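Local coordinates for DinB-like Protein (Bacillus cereus ATCC 10987, PDB 3DI5) that binds a divalent metal ion such as nickel through a helical bundle of the DinB family, its wider role being unknown, at residues Ser19-Leu24 with Thr80-Tyr85; Ala53-Leu58 with Gly67-Tyr72. All coordinates share one frame; numbering follows the deposited sequence.

In the fold
The chain is built round four long helices, 6-26, 43-58, 78-99 and 118-142, the bundle of the DinB family. Contact 1 joins the first to the third of them in the buried core. Contact 2 lies at the surface, where the end region of helix 43-58 meets the loop leading to helix 78-99. Along the chain, both segments of contact 2 fall between the two segments of contact 1. The contact centres are about 14 Å apart, and Tyr85 of contact 1 packs on Ile54 of contact 2. Nickel is held by His49, His128 and His132. Asp71 in the loop of contact 2 hydrogen-bonds His49, so this part of the fold reaches the second shell of the metal.

Contact 1 (Ser19-Leu24 with Thr80-Tyr85); sequences STQKML and TIADGY
Tyr85 reaches from helix 78-99 across to Thr20 and Leu24 of helix 6-26. The two helices run antiparallel in the DinB four-helix bundle, their local axes 9.4 Å apart. Thr20 crosses the tyrosine at about a right angle. Thr20 CG2 sits over one ring face, 4.0 Å from the centroid of the Tyr85 ring, in a CH-pi contact. Thr20 OG1 stands beside the backbone N (chi1 -56°), which leaves CG2 anti to that N and over the ring; OG1 bonds to Glu16 O and Arg133. Tyr85 OH pairs with Gln129 of helix 118-142, so the buried hydroxyls tie this interface to a third helix. Leu24 also crosses the tyrosine. Leu24 CD1 lies against the ring's root, 3.3 Å from Tyr85 CB, while CD2 turns to Ile81 CG2. Leu24 CB meets Ala82 CB where the backbones come nearest. Gln21 runs past Tyr85 in the opposite direction, its amide plane tilted 59° from the ring. Gln21 OE1 lies at the ring edge, in plane, 3.4 Å from Tyr85 CD2. Gln21 NE2 has one partner in Asp25 OD1, one turn on. A nearly straight bond joins Gln21 NE2 to Ala82 O at 3.0 Å, with the donor above the carbonyl plane.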
loop_
_atom_site.group_PDB
_atom_site.type_symbol
_atom_site.label_atom_id
_atom_site.label_comp_id
_atom_site.label_asym_id
_atom_site.label_seq_id
_atom_site.Cartn_x
_atom_site.Cartn_y
_atom_site.Cartn_z
ATOM N N SER A 19 3.963 -9.585 2.840
ATOM C CA SER A 19 2.798 -9.838 3.688
ATOM C C SER A 19 1.482 -9.338 3.066
ATOM O O SER A 19 0.480 -10.023 3.105
ATOM C CB SER A 19 3.020 -9.200 5.071
ATOM O OG SER A 19 1.787 -9.021 5.767
ATOM N N THR A 20 1.492 -8.148 2.482
ATOM C CA THR A 20 0.293 -7.575 1.890
ATOM C C THR A 20 -0.107 -8.343 0.642
ATOM O O THR A 20 -1.278 -8.641 0.450
ATOM C CB THR A 20 0.489 -6.064 1.585
ATOM O OG1 THR A 20 0.863 -5.409 2.799
ATOM C CG2 THR A 20 -0.785 -5.425 1.052
ATOM N N GLN A 21 0.882 -8.683 -0.180
ATOM C CA GLN A 21 0.655 -9.393 -1.432
ATOM C C GLN A 21 0.073 -10.785 -1.198
ATOM O O GLN A 21 -0.768 -11.231 -1.982
ATOM C CB GLN A 21 1.964 -9.495 -2.217
ATOM C CG GLN A 21 1.836 -10.121 -3.604
ATOM C CD GLN A 21 1.165 -9.198 -4.596
ATOM O OE1 GLN A 21 1.712 -8.158 -4.950
ATOM N NE2 GLN A 21 -0.008 -9.591 -5.082
ATOM N N LYS A 22 0.526 -11.462 -0.140
ATOM C CA LYS A 22 0.007 -12.790 0.225
ATOM C C LYS A 22 -1.484 -12.732 0.550
ATOM O O LYS A 22 -2.249 -13.609 0.156
ATOM C CB LYS A 22 0.738 -13.365 1.444
ATOM C CG LYS A 22 2.150 -13.865 1.191
ATOM C CD LYS A 22 2.750 -14.589 2.430
ATOM C CE LYS A 22 2.583 -13.742 3.711
ATOM N NZ LYS A 22 3.422 -14.240 4.831
HETATM N N MSE A 23 -1.882 -11.699 1.293
HETATM C CA MSE A 23 -3.279 -11.507 1.615
HETATM C C MSE A 23 -4.116 -11.186 0.374
HETATM O O MSE A 23 -5.143 -11.821 0.128
HETATM C CB MSE A 23 -3.418 -10.460 2.702
HETATM C CG MSE A 23 -2.909 -11.000 4.012
HETATM SE SE MSE A 23 -3.299 -9.705 5.277
HETATM C CE MSE A 23 -2.043 -10.211 6.674
ATOM N N LEU A 24 -3.637 -10.262 -0.439
ATOM C CA LEU A 24 -4.296 -9.912 -1.699
ATOM C C LEU A 24 -4.448 -11.103 -2.592
ATOM O O LEU A 24 -5.440 -11.211 -3.293
ATOM C CB LEU A 24 -3.531 -8.791 -2.443
ATOM C CG LEU A 24 -3.709 -7.379 -1.854
ATOM C CD1 LEU A 24 -2.922 -6.348 -2.634
ATOM C CD2 LEU A 24 -5.164 -6.984 -1.828
ATOM N N THR A 80 -7.316 -8.341 -10.651
ATOM C CA THR A 80 -6.916 -6.964 -10.953
ATOM C C THR A 80 -6.298 -6.264 -9.758
ATOM O O THR A 80 -5.317 -5.544 -9.908
ATOM C CB THR A 80 -8.080 -6.124 -11.490
ATOM O OG1 THR A 80 -8.610 -6.760 -12.650
ATOM C CG2 THR A 80 -7.598 -4.733 -11.894
ATOM N N ILE A 81 -6.867 -6.467 -8.578
ATOM C CA ILE A 81 -6.390 -5.806 -7.366
ATOM C C ILE A 81 -5.011 -6.315 -6.929
ATOM O O ILE A 81 -4.079 -5.533 -6.729
ATOM C CB ILE A 81 -7.424 -5.939 -6.215
ATOM C CG1 ILE A 81 -8.768 -5.284 -6.633
ATOM C CG2 ILE A 81 -6.874 -5.338 -4.891
ATOM C CD1 ILE A 81 -9.870 -5.331 -5.589
ATOM N N ALA A 82 -4.883 -7.624 -6.778
ATOM C CA ALA A 82 -3.625 -8.244 -6.382
ATOM C C ALA A 82 -2.499 -7.953 -7.396
ATOM O O ALA A 82 -1.346 -7.689 -7.009
ATOM C CB ALA A 82 -3.835 -9.759 -6.201
ATOM N N ASP A 83 -2.832 -7.992 -8.688
ATOM C CA ASP A 83 -1.855 -7.718 -9.738
ATOM C C ASP A 83 -1.468 -6.249 -9.783
ATOM O O ASP A 83 -0.294 -5.919 -9.882
ATOM C CB ASP A 83 -2.365 -8.170 -11.101
ATOM C CG ASP A 83 -2.368 -9.690 -11.244
ATOM O OD1 ASP A 83 -2.241 -10.400 -10.209
ATOM O OD2 ASP A 83 -2.516 -10.180 -12.378
ATOM N N GLY A 84 -2.466 -5.373 -9.696
ATOM C CA GLY A 84 -2.243 -3.945 -9.448
ATOM C C GLY A 84 -1.256 -3.642 -8.338
ATOM O O GLY A 84 -0.335 -2.863 -8.540
ATOM N N TYR A 85 -1.442 -4.241 -7.168
ATOM C CA TYR A 85 -0.493 -4.059 -6.063
ATOM C C TYR A 85 0.925 -4.509 -6.463
ATOM O O TYR A 85 1.887 -3.806 -6.198
ATOM C CB TYR A 85 -0.926 -4.839 -4.836
ATOM C CG TYR A 85 -0.103 -4.522 -3.604
ATOM C CD1 TYR A 85 -0.290 -3.347 -2.904
ATOM C CD2 TYR A 85 0.878 -5.393 -3.161
ATOM C CE1 TYR A 85 0.452 -3.060 -1.776
ATOM C CE2 TYR A 85 1.641 -5.109 -2.065
ATOM C CZ TYR A 85 1.425 -3.948 -1.368
ATOM O OH TYR A 85 2.179 -3.682 -0.258
#

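Contact 2 (Ala53-Leu58 with Gly67-Tyr72); sequences AIPVIL and GETKDY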
loop_
_atom_site.group_PDB
_atom_site.type_symbol
_atom_site.label_atom_id
_atom_site.label_comp_id
_atom_site.label_asym_id
_atom_site.label_seq_id
_atom_site.Cartn_x
_atom_site.Cartn_y
_atom_site.Cartn_z
ATOM N N ALA A 53 -2.970 3.931 -2.574
ATOM C CA ALA A 53 -2.245 4.694 -1.573
ATOM C C ALA A 53 -0.753 4.839 -1.851
ATOM O O ALA A 53 -0.148 5.802 -1.372
ATOM C CB ALA A 53 -2.485 4.115 -0.146
ATOM N N ILE A 54 -0.163 3.959 -2.690
ATOM C CA ILE A 54 1.290 4.013 -2.917
ATOM C C ILE A 54 1.660 5.298 -3.695
ATOM O O ILE A 54 2.428 6.124 -3.176
ATOM C CB ILE A 54 1.867 2.700 -3.553
ATOM C CG1 ILE A 54 1.861 1.572 -2.517
ATOM C CG2 ILE A 54 3.288 2.888 -4.023
ATOM C CD1 ILE A 54 1.944 0.152 -3.118
ATOM N N PRO A 55 1.127 5.476 -4.926
ATOM C CA PRO A 55 1.319 6.766 -5.597
ATOM C C PRO A 55 0.743 8.008 -4.894
ATOM O O PRO A 55 1.280 9.086 -5.107
ATOM C CB PRO A 55 0.693 6.559 -6.984
ATOM C CG PRO A 55 -0.175 5.341 -6.862
ATOM C CD PRO A 55 0.408 4.505 -5.773
ATOM N N VAL A 56 -0.277 7.883 -4.036
ATOM C CA VAL A 56 -0.886 9.065 -3.422
ATOM C C VAL A 56 -0.004 9.601 -2.288
ATOM O O VAL A 56 0.264 10.809 -2.183
ATOM C CB VAL A 56 -2.324 8.771 -2.934
ATOM C CG1 VAL A 56 -2.877 9.942 -2.082
ATOM C CG2 VAL A 56 -3.232 8.464 -4.146
ATOM N N ILE A 57 0.461 8.698 -1.437
ATOM C CA ILE A 57 1.331 9.099 -0.349
ATOM C C ILE A 57 2.697 9.573 -0.915
ATOM O O ILE A 57 3.265 10.537 -0.434
ATOM C CB ILE A 57 1.451 7.969 0.713
ATOM C CG1 ILE A 57 0.156 7.881 1.537
ATOM C CG2 ILE A 57 2.691 8.156 1.564
ATOM C CD1 ILE A 57 0.137 6.717 2.558
ATOM N N LEU A 58 3.213 8.954 -1.972
ATOM C CA LEU A 58 4.546 9.344 -2.417
ATOM C C LEU A 58 4.568 10.570 -3.370
ATOM O O LEU A 58 5.660 11.064 -3.737
ATOM C CB LEU A 58 5.289 8.128 -2.994
ATOM C CG LEU A 58 5.464 7.011 -1.939
ATOM C CD1 LEU A 58 6.331 5.986 -2.401
ATOM C CD2 LEU A 58 6.034 7.550 -0.618
ATOM N N GLY A 67 1.133 4.255 -11.758
ATOM C CA GLY A 67 0.203 3.681 -10.784
ATOM C C GLY A 67 -1.098 4.451 -10.665
ATOM O O GLY A 67 -1.085 5.673 -10.506
ATOM N N GLU A 68 -2.219 3.736 -10.721
ATOM C CA GLU A 68 -3.547 4.320 -10.481
ATOM C C GLU A 68 -3.587 4.986 -9.111
ATOM O O GLU A 68 -3.086 4.414 -8.171
ATOM C CB GLU A 68 -4.622 3.228 -10.522
ATOM C CG GLU A 68 -6.044 3.723 -10.322
ATOM C CD GLU A 68 -6.404 4.828 -11.294
ATOM O OE1 GLU A 68 -6.516 4.508 -12.504
ATOM O OE2 GLU A 68 -6.555 5.998 -10.850
ATOM N N THR A 69 -4.199 6.169 -9.033
ATOM C CA THR A 69 -4.297 6.978 -7.811
ATOM C C THR A 69 -5.742 7.180 -7.292
ATOM O O THR A 69 -5.944 7.612 -6.151
ATOM C CB THR A 69 -3.647 8.378 -8.033
ATOM O OG1 THR A 69 -4.288 9.040 -9.129
ATOM C CG2 THR A 69 -2.137 8.257 -8.332
ATOM N N LYS A 70 -6.740 6.883 -8.123
ATOM C CA LYS A 70 -8.156 7.022 -7.735
ATOM C C LYS A 70 -8.715 5.714 -7.168
ATOM O O LYS A 70 -8.752 4.695 -7.855
ATOM C CB LYS A 70 -8.988 7.460 -8.947
ATOM N N ASP A 71 -9.170 5.742 -5.918
ATOM C CA ASP A 71 -9.665 4.526 -5.271
ATOM C C ASP A 71 -11.160 4.261 -5.525
ATOM O O ASP A 71 -11.741 3.373 -4.911
ATOM C CB ASP A 71 -9.276 4.472 -3.760
ATOM C CG ASP A 71 -10.064 5.435 -2.892
ATOM O OD1 ASP A 71 -10.871 6.214 -3.438
ATOM O OD2 ASP A 71 -9.867 5.428 -1.655
ATOM N N TYR A 72 -11.757 5.024 -6.445
ATOM C CA TYR A 72 -13.121 4.796 -6.911
ATOM C C TYR A 72 -13.130 5.080 -8.407
ATOM O O TYR A 72 -12.551 6.067 -8.845
ATOM C CB TYR A 72 -14.143 5.702 -6.193
ATOM C CG TYR A 72 -15.603 5.207 -6.257
ATOM C CD1 TYR A 72 -16.114 4.327 -5.283
ATOM C CD2 TYR A 72 -16.461 5.621 -7.272
ATOM C CE1 TYR A 72 -17.447 3.870 -5.332
ATOM C CE2 TYR A 72 -17.791 5.184 -7.329
ATOM C CZ TYR A 72 -18.287 4.308 -6.358
ATOM O OH TYR A 72 -19.615 3.870 -6.422
#
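Pro55 presses its ring against the loop residues Gly67, Glu68 and Thr69. It lies in helix 43-58, at a kink where its N has no bond to the preceding turn. Pro55 CB points toward the loop and meets the methyl Thr69 CG2 at 3.6 Å. One atom further out, Pro55 CG lies 3.3 Å from Glu68 O and 3.8 Å from Gly67 O. CG is thus near two successive carbonyl oxygens, closer to that of Glu68. Thr69 CG2 lies anti to its own carbonyl carbon (OG1 chi1 58°), which brings the methyl to the proline. Val56 extends the patch. Val56 CG2 touches Thr69 O at 3.5 Å and approaches Thr69 CB. The loop has its own brace: Glu68 OE2 accepts a bond from Lys70 N at 2.9 Å through its anti lone pair, and a weak one from Thr69 N. Two residues past Thr69, Asp71 bonds both Arg45 and His49, the latter a nickel ligand, and could help orient that imidazole. Across the contact itself, carbon meets carbon or carbonyl oxygen. The contact therefore rests on van der Waals fit, while polar anchoring comes from nearby residues, among them Asp71, and weakly from Lys70 O to Trp48.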